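Local coordinates for protein polyketide synthase/nonribosomal peptide synthetase hybrid RzxB (Pseudomonas fluorescens, PDB 5IL6) that probably dehydrates beta-hydroxyacyl intermediates during rhizoxin assembly, as the dehydratase domain of a trans-AT polyketide synthase, at residues L217-E221 against Q250-A254; L13-L17 against S198-L202; A139-D143 against L265-D269. All coordinates share one frame; numbering follows the deposited sequence.

Contact 1: residues L217-E221 against Q250-A254; sequences LLLDE and QIRRA
Arg253 NH1 has two partners, the carboxylate of Glu221 and a water that bridges to Leu217 O. The water accepts from Arg253 NH1 at 3.0 Å. It also donates to Leu217 O at 3.1 Å, which links the arginine tip to the loop backbone. Glu221 OE2 forms a salt bridge with NH1, but the modelled separation is doubtfully short and Glu221 is poorly ordered. Arg253 NH2 adds a weak hydrogen bond to Glu221 OE1 at 3.2 Å, and another weak one to OE2. The carboxylate lies at the guanidinium edge. The two planes are 48° apart, so the groups do not meet as a flat pair.

Strand 246-254 belongs to the antiparallel sheet of the second hot-dog module in this double hot-dog fold. Segment 217-221 lies in the loop that follows helix 204-212. Arg253 sets out with CG anti to the backbone N (chi1 -178°) and then bends at chi2 on its way to the loop. Leu218 CD2 sits over one guanidinium face, offset toward the rim, 3.8 Å from Arg253 NH1. Tyr261 on the adjacent strand also touches Leu218, Glu221 and Arg253.

Deeper in, the contact is apolar. Leu217 CD1 reaches Ile251 CG2 at 3.8 Å, and the two side chains run antiparallel alongside one another. The same methyl lies 3.7 Å from Arg253 N. Arg252 points away from the loop and pairs with Asp183.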
ATOM      1  N   LEU A 217      -1.346  -3.681  17.174  1.00 27.15           N
ATOM      2  CA  LEU A 217      -0.147  -3.823  17.985  1.00 30.70           C
ATOM      3  C   LEU A 217       0.281  -2.531  18.670  1.00 40.58           C
ATOM      4  O   LEU A 217       1.241  -2.554  19.449  1.00 43.93           O
ATOM      5  CB  LEU A 217       0.998  -4.349  17.113  1.00 31.21           C
ATOM      6  CG  LEU A 217       0.757  -5.727  16.485  1.00 32.48           C
ATOM      7  CD1 LEU A 217       1.887  -6.106  15.543  1.00 36.85           C
ATOM      8  CD2 LEU A 217       0.597  -6.793  17.563  1.00 35.49           C
ATOM      9  N   LEU A 218      -0.400  -1.411  18.414  1.00 40.69           N
ATOM     10  CA  LEU A 218       0.025  -0.115  18.927  1.00 41.13           C
ATOM     11  C   LEU A 218      -0.967   0.554  19.868  1.00 43.48           C
ATOM     12  O   LEU A 218      -0.621   1.584  20.459  1.00 37.29           O
ATOM     13  CB  LEU A 218       0.313   0.846  17.762  1.00 39.78           C
ATOM     14  CG  LEU A 218       1.397   0.417  16.770  1.00 37.07           C
ATOM     15  CD1 LEU A 218       1.511   1.433  15.649  1.00 34.01           C
ATOM     16  CD2 LEU A 218       2.737   0.253  17.473  1.00 37.26           C
ATOM     17  N   LEU A 219      -2.172   0.007  20.042  1.00 48.26           N
ATOM     18  CA  LEU A 219      -3.169   0.680  20.870  1.00 53.36           C
ATOM     19  C   LEU A 219      -2.631   0.972  22.267  1.00 55.02           C
ATOM     20  O   LEU A 219      -2.835   2.069  22.800  1.00 49.13           O
ATOM     21  CB  LEU A 219      -4.440  -0.166  20.957  1.00 56.36           C
ATOM     22  CG  LEU A 219      -5.355  -0.162  19.730  1.00 62.12           C
ATOM     23  CD1 LEU A 219      -6.453  -1.202  19.888  1.00 62.29           C
ATOM     24  CD2 LEU A 219      -5.954   1.217  19.483  1.00 69.04           C
ATOM     25  N   ASP A 220      -1.938   0.007  22.874  1.00 66.80           N
ATOM     26  CA  ASP A 220      -1.440   0.198  24.233  1.00 82.34           C
ATOM     27  C   ASP A 220      -0.249   1.152  24.265  1.00 77.16           C
ATOM     28  O   ASP A 220      -0.125   1.963  25.190  1.00 69.07           O
ATOM     29  CB  ASP A 220      -1.078  -1.151  24.853  1.00 98.40           C
ATOM     30  CG  ASP A 220      -2.302  -1.965  25.221  1.00110.75           C
ATOM     31  OD1 ASP A 220      -3.277  -1.376  25.736  1.00115.59           O
ATOM     32  OD2 ASP A 220      -2.295  -3.194  24.991  1.00114.51           O
ATOM     33  N   GLU A 221       0.640   1.073  23.273  1.00 79.61           N
ATOM     34  CA  GLU A 221       1.822   1.932  23.282  1.00 84.51           C
ATOM     35  C   GLU A 221       1.440   3.393  23.090  1.00 72.08           C
ATOM     36  O   GLU A 221       1.898   4.268  23.833  1.00 71.74           O
ATOM     37  CB  GLU A 221       2.809   1.509  22.193  1.00 99.80           C
ATOM     38  CG  GLU A 221       3.527   0.195  22.448  1.00113.51           C
ATOM     39  CD  GLU A 221       4.845   0.105  21.703  1.00120.36           C
ATOM     40  OE1 GLU A 221       5.386   1.159  21.304  1.00120.97           O
ATOM     41  OE2 GLU A 221       5.343  -1.026  21.514  1.00124.13           O
ATOM     42  N   GLN A 250      -1.441 -11.532   8.400  1.00 29.20           N
ATOM     43  CA  GLN A 250      -0.621 -11.783   9.576  1.00 32.43           C
ATOM     44  C   GLN A 250       0.382 -10.649   9.723  1.00 27.50           C
ATOM     45  O   GLN A 250       1.093 -10.315   8.768  1.00 24.08           O
ATOM     46  CB  GLN A 250       0.110 -13.120   9.464  1.00 47.10           C
ATOM     47  CG  GLN A 250       0.816 -13.516  10.748  1.00 73.52           C
ATOM     48  CD  GLN A 250       1.580 -14.814  10.630  1.00 87.39           C
ATOM     49  OE1 GLN A 250       1.546 -15.482   9.597  1.00 85.18           O
ATOM     50  NE2 GLN A 250       2.287 -15.175  11.694  1.00 94.33           N
ATOM     51  N   ILE A 251       0.446 -10.068  10.918  1.00 30.31           N
ATOM     52  CA  ILE A 251       1.258  -8.885  11.181  1.00 26.17           C
ATOM     53  C   ILE A 251       2.190  -9.200  12.340  1.00 26.01           C
ATOM     54  O   ILE A 251       1.756  -9.745  13.361  1.00 26.87           O
ATOM     55  CB  ILE A 251       0.384  -7.659  11.502  1.00 28.66           C
ATOM     56  CG1 ILE A 251      -0.593  -7.384  10.353  1.00 32.62           C
ATOM     57  CG2 ILE A 251       1.259  -6.435  11.763  1.00 27.03           C
ATOM     58  CD1 ILE A 251      -1.642  -6.342  10.672  1.00 36.80           C
ATOM     59  N   ARG A 252       3.469  -8.856  12.180  1.00 29.33           N
ATOM     60  CA  ARG A 252       4.474  -9.060  13.218  1.00 37.88           C
ATOM     61  C   ARG A 252       5.231  -7.760  13.433  1.00 32.98           C
ATOM     62  O   ARG A 252       5.786  -7.199  12.484  1.00 28.86           O
ATOM     63  CB  ARG A 252       5.447 -10.184  12.845  1.00 54.47           C
ATOM     64  CG  ARG A 252       6.671 -10.280  13.754  1.00 76.33           C
ATOM     65  CD  ARG A 252       6.274 -10.391  15.220  1.00 95.71           C
ATOM     66  NE  ARG A 252       7.405 -10.703  16.090  1.00111.11           N
ATOM     67  CZ  ARG A 252       7.948 -11.912  16.200  1.00124.89           C
ATOM     68  NH1 ARG A 252       7.476 -12.926  15.486  1.00130.11           N
ATOM     69  NH2 ARG A 252       8.967 -12.107  17.024  1.00130.79           N
ATOM     70  N   ARG A 253       5.247  -7.285  14.674  1.00 32.72           N
ATOM     71  CA  ARG A 253       6.088  -6.154  15.033  1.00 35.61           C
ATOM     72  C   ARG A 253       7.555  -6.516  14.842  1.00 32.43           C
ATOM     73  O   ARG A 253       7.988  -7.621  15.183  1.00 30.56           O
ATOM     74  CB  ARG A 253       5.822  -5.748  16.482  1.00 39.49           C
ATOM     75  CG  ARG A 253       6.614  -4.545  16.971  1.00 40.54           C
ATOM     76  CD  ARG A 253       5.840  -3.254  16.800  1.00 37.76           C
ATOM     77  NE  ARG A 253       6.548  -2.125  17.403  1.00 40.10           N
ATOM     78  CZ  ARG A 253       6.225  -1.553  18.561  1.00 45.36           C
ATOM     79  NH1 ARG A 253       5.191  -1.989  19.270  1.00 47.55           N
ATOM     80  NH2 ARG A 253       6.943  -0.530  19.012  1.00 47.63           N
ATOM     81  N   ALA A 254       8.319  -5.581  14.293  1.00 29.28           N
ATOM     82  CA  ALA A 254       9.739  -5.764  14.052  1.00 30.24           C
ATOM     83  C   ALA A 254      10.538  -4.685  14.769  1.00 35.19           C
ATOM     84  O   ALA A 254      10.005  -3.616  15.090  1.00 33.14           O
ATOM     85  CB  ALA A 254      10.053  -5.719  12.550  1.00 27.37           C
TER
HETATM   86  O   HOH W   1       3.685  -4.492  19.730  1.00 45.01           O

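Contact 2: residues L13-L17 against S198-L202; sequences LHPLL and SGFAL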
ATOM      1  N   LEU A  13      -5.174   1.964 -18.882  1.00 30.56           N
ATOM      2  CA  LEU A  13      -4.384   0.741 -18.818  1.00 34.19           C
ATOM      3  C   LEU A  13      -4.693  -0.039 -17.553  1.00 37.56           C
ATOM      4  O   LEU A  13      -4.571  -1.269 -17.531  1.00 39.34           O
ATOM      5  CB  LEU A  13      -2.891   1.067 -18.850  1.00 33.93           C
ATOM      6  CG  LEU A  13      -2.402   1.984 -19.964  1.00 38.43           C
ATOM      7  CD1 LEU A  13      -0.923   2.272 -19.752  1.00 41.03           C
ATOM      8  CD2 LEU A  13      -2.661   1.392 -21.330  1.00 41.63           C
ATOM      9  N   HIS A  14      -5.099   0.665 -16.506  1.00 31.02           N
ATOM     10  CA  HIS A  14      -5.260   0.151 -15.159  1.00 31.61           C
ATOM     11  C   HIS A  14      -6.011   1.222 -14.381  1.00 27.79           C
ATOM     12  O   HIS A  14      -5.820   2.414 -14.653  1.00 26.19           O
ATOM     13  CB  HIS A  14      -3.895  -0.150 -14.536  1.00 26.83           C
ATOM     14  CG  HIS A  14      -3.966  -0.835 -13.209  1.00 22.47           C
ATOM     15  ND1 HIS A  14      -4.125  -0.147 -12.026  1.00 20.56           N
ATOM     16  CD2 HIS A  14      -3.879  -2.144 -12.874  1.00 27.76           C
ATOM     17  CE1 HIS A  14      -4.141  -1.003 -11.020  1.00 24.09           C
ATOM     18  NE2 HIS A  14      -3.993  -2.220 -11.507  1.00 24.97           N
ATOM     19  N   PRO A  15      -6.878   0.862 -13.432  1.00 29.94           N
ATOM     20  CA  PRO A  15      -7.618   1.907 -12.702  1.00 33.16           C
ATOM     21  C   PRO A  15      -6.731   2.968 -12.072  1.00 34.06           C
ATOM     22  O   PRO A  15      -7.177   4.111 -11.901  1.00 38.75           O
ATOM     23  CB  PRO A  15      -8.386   1.111 -11.640  1.00 36.91           C
ATOM     24  CG  PRO A  15      -8.522  -0.256 -12.202  1.00 36.58           C
ATOM     25  CD  PRO A  15      -7.334  -0.495 -13.084  1.00 33.35           C
ATOM     26  N   LEU A  16      -5.489   2.632 -11.721  1.00 30.87           N
ATOM     27  CA  LEU A  16      -4.563   3.579 -11.111  1.00 29.47           C
ATOM     28  C   LEU A  16      -3.404   3.959 -12.021  1.00 30.14           C
ATOM     29  O   LEU A  16      -2.522   4.715 -11.595  1.00 29.24           O
ATOM     30  CB  LEU A  16      -4.002   3.007  -9.803  1.00 31.40           C
ATOM     31  CG  LEU A  16      -4.945   2.893  -8.603  1.00 36.89           C
ATOM     32  CD1 LEU A  16      -4.193   2.308  -7.416  1.00 37.99           C
ATOM     33  CD2 LEU A  16      -5.560   4.236  -8.241  1.00 37.63           C
ATOM     34  N   LEU A  17      -3.380   3.466 -13.257  1.00 27.27           N
ATOM     35  CA  LEU A  17      -2.322   3.788 -14.219  1.00 26.24           C
ATOM     36  C   LEU A  17      -3.046   4.045 -15.539  1.00 23.83           C
ATOM     37  O   LEU A  17      -3.318   3.117 -16.305  1.00 24.18           O
ATOM     38  CB  LEU A  17      -1.297   2.667 -14.330  1.00 28.18           C
ATOM     39  CG  LEU A  17       0.022   3.042 -15.002  1.00 30.43           C
ATOM     40  CD1 LEU A  17       0.913   3.773 -14.013  1.00 29.05           C
ATOM     41  CD2 LEU A  17       0.715   1.808 -15.549  1.00 39.48           C
ATOM     42  N   SER A 198     -12.277  -6.377  -9.684  1.00 41.43           N
ATOM     43  CA  SER A 198     -12.014  -6.596 -11.100  1.00 48.20           C
ATOM     44  C   SER A 198     -10.951  -5.630 -11.606  1.00 51.08           C
ATOM     45  O   SER A 198     -11.043  -4.416 -11.394  1.00 52.83           O
ATOM     46  CB  SER A 198     -13.307  -6.420 -11.899  1.00 51.82           C
ATOM     47  OG  SER A 198     -13.112  -6.721 -13.268  1.00 57.46           O
ATOM     48  N   GLY A 199      -9.939  -6.171 -12.279  1.00 49.52           N
ATOM     49  CA  GLY A 199      -8.877  -5.369 -12.847  1.00 47.19           C
ATOM     50  C   GLY A 199      -7.692  -5.136 -11.937  1.00 39.78           C
ATOM     51  O   GLY A 199      -6.704  -4.536 -12.380  1.00 39.11           O
ATOM     52  N   PHE A 200      -7.752  -5.588 -10.689  1.00 35.94           N
ATOM     53  CA  PHE A 200      -6.677  -5.409  -9.722  1.00 33.44           C
ATOM     54  C   PHE A 200      -6.049  -6.757  -9.401  1.00 32.35           C
ATOM     55  O   PHE A 200      -6.758  -7.710  -9.060  1.00 33.07           O
ATOM     56  CB  PHE A 200      -7.197  -4.774  -8.428  1.00 27.35           C
ATOM     57  CG  PHE A 200      -7.528  -3.316  -8.544  1.00 25.46           C
ATOM     58  CD1 PHE A 200      -6.524  -2.362  -8.553  1.00 26.04           C
ATOM     59  CD2 PHE A 200      -8.846  -2.896  -8.616  1.00 30.18           C
ATOM     60  CE1 PHE A 200      -6.828  -1.018  -8.645  1.00 27.17           C
ATOM     61  CE2 PHE A 200      -9.154  -1.552  -8.710  1.00 27.17           C
ATOM     62  CZ  PHE A 200      -8.144  -0.614  -8.722  1.00 26.67           C
ATOM     63  N   ALA A 201      -4.722  -6.840  -9.516  1.00 31.33           N
ATOM     64  CA  ALA A 201      -4.015  -7.969  -8.924  1.00 30.84           C
ATOM     65  C   ALA A 201      -4.038  -7.867  -7.407  1.00 30.62           C
ATOM     66  O   ALA A 201      -4.177  -8.878  -6.706  1.00 28.18           O
ATOM     67  CB  ALA A 201      -2.578  -8.026  -9.440  1.00 32.51           C
ATOM     68  N   LEU A 202      -3.906  -6.649  -6.887  1.00 28.84           N
ATOM     69  CA  LEU A 202      -4.055  -6.370  -5.466  1.00 31.16           C
ATOM     70  C   LEU A 202      -4.764  -5.033  -5.329  1.00 27.95           C
ATOM     71  O   LEU A 202      -4.226  -4.001  -5.741  1.00 25.96           O
ATOM     72  CB  LEU A 202      -2.697  -6.343  -4.762  1.00 28.83           C
ATOM     73  CG  LEU A 202      -2.700  -5.879  -3.306  1.00 31.02           C
ATOM     74  CD1 LEU A 202      -3.777  -6.590  -2.491  1.00 32.10           C
ATOM     75  CD2 LEU A 202      -1.330  -6.093  -2.693  1.00 35.10           C
TER
HETATM   76  O   HOH W   2      -3.057  -4.499  -9.901  1.00 34.21           O
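Phe200 meets Pro15 with the CZ end of its ring and His14 with its CD1-CE1 side. Phe200 CZ touches Pro15 CB at 3.4 Å, with Pro15 CG close beside. Phe200 CE1 lies 3.6 Å from His14 CE1, and the two ring planes stand at 87°. Leu16 CG comes to the edge of the Phe200 ring.

The first torsions set up the meeting. His14 has CG anti to its backbone N (chi1 -173°), which carries the imidazole to Phe200 with CE1 and NE2 leading. Phe200 keeps CG beside its backbone N, and its side chain crosses that of His14 at about a right angle. A local bond also holds the imidazole: Leu16 N donates to His14 ND1 at 3.1 Å, tilted 20° out of the ring plane.

His14 to Leu17 form a type I beta turn, closed by Leu17 N to His14 O. This turn belongs to the first hot-dog module, and segment 198-202 belongs to the second. The contact therefore joins the two halves of the fold, just ahead of helix 204-212.

One water lies 2.9 Å from His14 NE2 and accepts from Ala201 N. At Gly199 a CB would run into the carbonyl O of Ser198 and come close to Pro15 CG. Val58 and Ala62 of helix 53-67 also touch His14.

Contact 3: residues A139-D143 against L265-D269; sequences AAWLD and LALFD
Phe268 lays one ring face under Leu142 and turns an edge to Ala140, and most of the contact gathers round this ring. Leu142 CB lies over the centre of the face. It is 4.2 Å from the ring centroid and 9° off the normal, a clear CH-pi contact. Farther along the same side chain, Leu142 CD1 approaches Phe268 CE1 at 4.0 Å. Leu142 keeps CG anti to its backbone N (chi1 -173°), and the Leu142 CD1 branch lies beside Phe268 CD1 and CE1.

The loop backbone packs closely too. Ala140 O comes to the ring edge, 3.4 Å from Phe268 CE2. Leu142 N is 3.5 Å from the same carbon. Beside the ring, Ala140 CB meets Ala266 CB at 4.0 Å, methyl against methyl. Ile277 of strand 274-284 also touches Ala140.

Segment 139-143 is part of the linker that runs from strand 124-135 of the first hot-dog module to strand 150-152 of the second. It lies along one face of strand 261-268. Leu265 and Leu267 point to the opposite face, where Leu265 touches Ile251 and Leu281.

The solvent side is looser. Trp141 points away from the strand, is exposed and is poorly ordered. Asp143 is exposed as well. Replacing Phe268 by alanine would probably strip Leu142 CB of its ring face and open a gap beneath the linker.

Between these two segments the attraction is mainly apolar, through dispersion and CH-pi contact. The Ala140 carbonyl at the ring edge probably adds a weak favourable electrostatic term. One polar tie of the linker to the sheet comes from Gln250 on the neighbouring strand 246-254. The fit here thus rests more on shape than on charge.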
ATOM      1  N   ALA A 139       6.672 -18.761  -0.408  1.00 76.64           N
ATOM      2  CA  ALA A 139       5.550 -18.309   0.404  1.00 74.82           C
ATOM      3  C   ALA A 139       5.913 -18.140   1.873  1.00 77.46           C
ATOM      4  O   ALA A 139       6.712 -18.899   2.428  1.00 81.27           O
ATOM      5  CB  ALA A 139       4.401 -19.311   0.316  1.00 72.01           C
ATOM      6  N   ALA A 140       5.317 -17.128   2.496  1.00 74.95           N
ATOM      7  CA  ALA A 140       5.241 -17.078   3.943  1.00 76.72           C
ATOM      8  C   ALA A 140       4.155 -18.052   4.381  1.00 89.39           C
ATOM      9  O   ALA A 140       3.273 -18.419   3.602  1.00 93.97           O
ATOM     10  CB  ALA A 140       4.914 -15.668   4.442  1.00 65.89           C
ATOM     11  N   TRP A 141       4.229 -18.494   5.630  1.00 95.16           N
ATOM     12  CA  TRP A 141       3.300 -19.492   6.138  1.00100.19           C
ATOM     13  C   TRP A 141       2.436 -18.859   7.206  1.00 87.59           C
ATOM     14  O   TRP A 141       2.945 -18.164   8.092  1.00 86.95           O
ATOM     15  CB  TRP A 141       4.034 -20.708   6.694  1.00116.53           C
ATOM     16  CG  TRP A 141       4.910 -21.324   5.681  1.00125.78           C
ATOM     17  CD1 TRP A 141       4.527 -21.856   4.487  1.00129.16           C
ATOM     18  CD2 TRP A 141       6.328 -21.472   5.755  1.00129.22           C
ATOM     19  NE1 TRP A 141       5.622 -22.329   3.809  1.00132.29           N
ATOM     20  CE2 TRP A 141       6.742 -22.105   4.567  1.00132.15           C
ATOM     21  CE3 TRP A 141       7.289 -21.131   6.710  1.00129.04           C
ATOM     22  CZ2 TRP A 141       8.076 -22.407   4.310  1.00133.16           C
ATOM     23  CZ3 TRP A 141       8.612 -21.431   6.455  1.00131.06           C
ATOM     24  CH2 TRP A 141       8.995 -22.063   5.264  1.00132.80           C
ATOM     25  N   LEU A 142       1.130 -19.065   7.101  1.00 75.53           N
ATOM     26  CA  LEU A 142       0.252 -18.556   8.136  1.00 63.52           C
ATOM     27  C   LEU A 142       0.645 -19.294   9.406  1.00 63.95           C
ATOM     28  O   LEU A 142       0.441 -20.507   9.520  1.00 61.35           O
ATOM     29  CB  LEU A 142      -1.208 -18.768   7.739  1.00 58.04           C
ATOM     30  CG  LEU A 142      -2.311 -18.163   8.606  1.00 55.68           C
ATOM     31  CD1 LEU A 142      -2.019 -16.700   8.903  1.00 54.54           C
ATOM     32  CD2 LEU A 142      -3.645 -18.283   7.878  1.00 56.58           C
ATOM     33  N   ASP A 143       1.177 -18.556  10.375  1.00 70.60           N
ATOM     34  CA  ASP A 143       1.791 -19.120  11.570  1.00 79.35           C
ATOM     35  C   ASP A 143       1.004 -18.801  12.824  1.00 69.70           C
ATOM     36  O   ASP A 143       1.494 -19.061  13.931  1.00 70.69           O
ATOM     37  CB  ASP A 143       3.200 -18.550  11.756  1.00 94.60           C
ATOM     38  CG  ASP A 143       4.290 -19.443  11.205  1.00112.96           C
ATOM     39  OD1 ASP A 143       4.091 -20.050  10.133  1.00119.67           O
ATOM     40  OD2 ASP A 143       5.361 -19.520  11.849  1.00120.47           O
ATOM     41  N   LEU A 265       4.375  -7.920   7.225  1.00 24.02           N
ATOM     42  CA  LEU A 265       3.013  -8.350   6.957  1.00 24.23           C
ATOM     43  C   LEU A 265       3.019  -9.413   5.869  1.00 23.25           C
ATOM     44  O   LEU A 265       3.889  -9.427   4.994  1.00 25.87           O
ATOM     45  CB  LEU A 265       2.109  -7.181   6.515  1.00 27.94           C
ATOM     46  CG  LEU A 265       1.874  -6.038   7.506  1.00 33.43           C
ATOM     47  CD1 LEU A 265       3.049  -5.069   7.535  1.00 39.88           C
ATOM     48  CD2 LEU A 265       0.581  -5.304   7.171  1.00 33.40           C
ATOM     49  N   ALA A 266       2.035 -10.303   5.935  1.00 28.35           N
ATOM     50  CA  ALA A 266       1.822 -11.300   4.897  1.00 29.06           C
ATOM     51  C   ALA A 266       0.327 -11.416   4.656  1.00 27.07           C
ATOM     52  O   ALA A 266      -0.452 -11.512   5.610  1.00 27.37           O
ATOM     53  CB  ALA A 266       2.413 -12.659   5.291  1.00 29.45           C
ATOM     54  N   LEU A 267      -0.066 -11.404   3.387  1.00 24.65           N
ATOM     55  CA  LEU A 267      -1.466 -11.447   2.996  1.00 27.34           C
ATOM     56  C   LEU A 267      -1.785 -12.835   2.467  1.00 29.27           C
ATOM     57  O   LEU A 267      -1.072 -13.352   1.598  1.00 26.84           O
ATOM     58  CB  LEU A 267      -1.770 -10.386   1.936  1.00 26.76           C
ATOM     59  CG  LEU A 267      -1.783  -8.929   2.418  1.00 27.85           C
ATOM     60  CD1 LEU A 267      -0.402  -8.460   2.864  1.00 27.23           C
ATOM     61  CD2 LEU A 267      -2.327  -8.010   1.337  1.00 29.96           C
ATOM     62  N   PHE A 268      -2.854 -13.432   2.988  1.00 30.45           N
ATOM     63  CA  PHE A 268      -3.254 -14.777   2.614  1.00 33.79           C
ATOM     64  C   PHE A 268      -4.712 -14.772   2.187  1.00 32.12           C
ATOM     65  O   PHE A 268      -5.513 -13.964   2.666  1.00 33.07           O
ATOM     66  CB  PHE A 268      -3.075 -15.771   3.777  1.00 39.58           C
ATOM     67  CG  PHE A 268      -1.702 -15.757   4.389  1.00 40.23           C
ATOM     68  CD1 PHE A 268      -1.377 -14.835   5.369  1.00 40.74           C
ATOM     69  CD2 PHE A 268      -0.742 -16.675   3.994  1.00 40.38           C
ATOM     70  CE1 PHE A 268      -0.118 -14.821   5.940  1.00 38.35           C
ATOM     71  CE2 PHE A 268       0.520 -16.666   4.561  1.00 36.04           C
ATOM     72  CZ  PHE A 268       0.830 -15.738   5.535  1.00 35.80           C
ATOM     73  N   ASP A 269      -5.057 -15.691   1.293  1.00 33.19           N
ATOM     74  CA  ASP A 269      -6.455 -15.886   0.948  1.00 50.48           C
ATOM     75  C   ASP A 269      -7.159 -16.643   2.073  1.00 62.73           C
ATOM     76  O   ASP A 269      -6.540 -17.086   3.044  1.00 57.83           O
ATOM     77  CB  ASP A 269      -6.584 -16.622  -0.388  1.00 49.82           C
ATOM     78  CG  ASP A 269      -6.064 -18.050  -0.335  1.00 50.91           C
ATOM     79  OD1 ASP A 269      -5.693 -18.530   0.757  1.00 53.70           O
ATOM     80  OD2 ASP A 269      -6.019 -18.696  -1.403  1.00 50.11           O
TER

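Overall arrangement
Contacts 1 and 3 lie on one sheet, with centres 16 Å apart, on the adjacent strands 246-254 and 261-268. They touch at Gln250, whose N lies 3.0 Å from Ala266 O and whose OE1 lies 3.2 Å from Asp143 N. Contact 2 sits on the other side of the chain's centre from contact 1, 30 Å away between centres. Its nearest atoms come within about 4 Å of contact 3 without touching it. Segments 198-202 and 217-221 lie on either side of helix 204-212 in the chain. That helix carries the sequence DAAMQ, which fits the DxxxQ pattern holding the catalytic aspartate in related dehydratases. Contact 2 joins the two hot-dog modules; contact 3 packs their linker on the second.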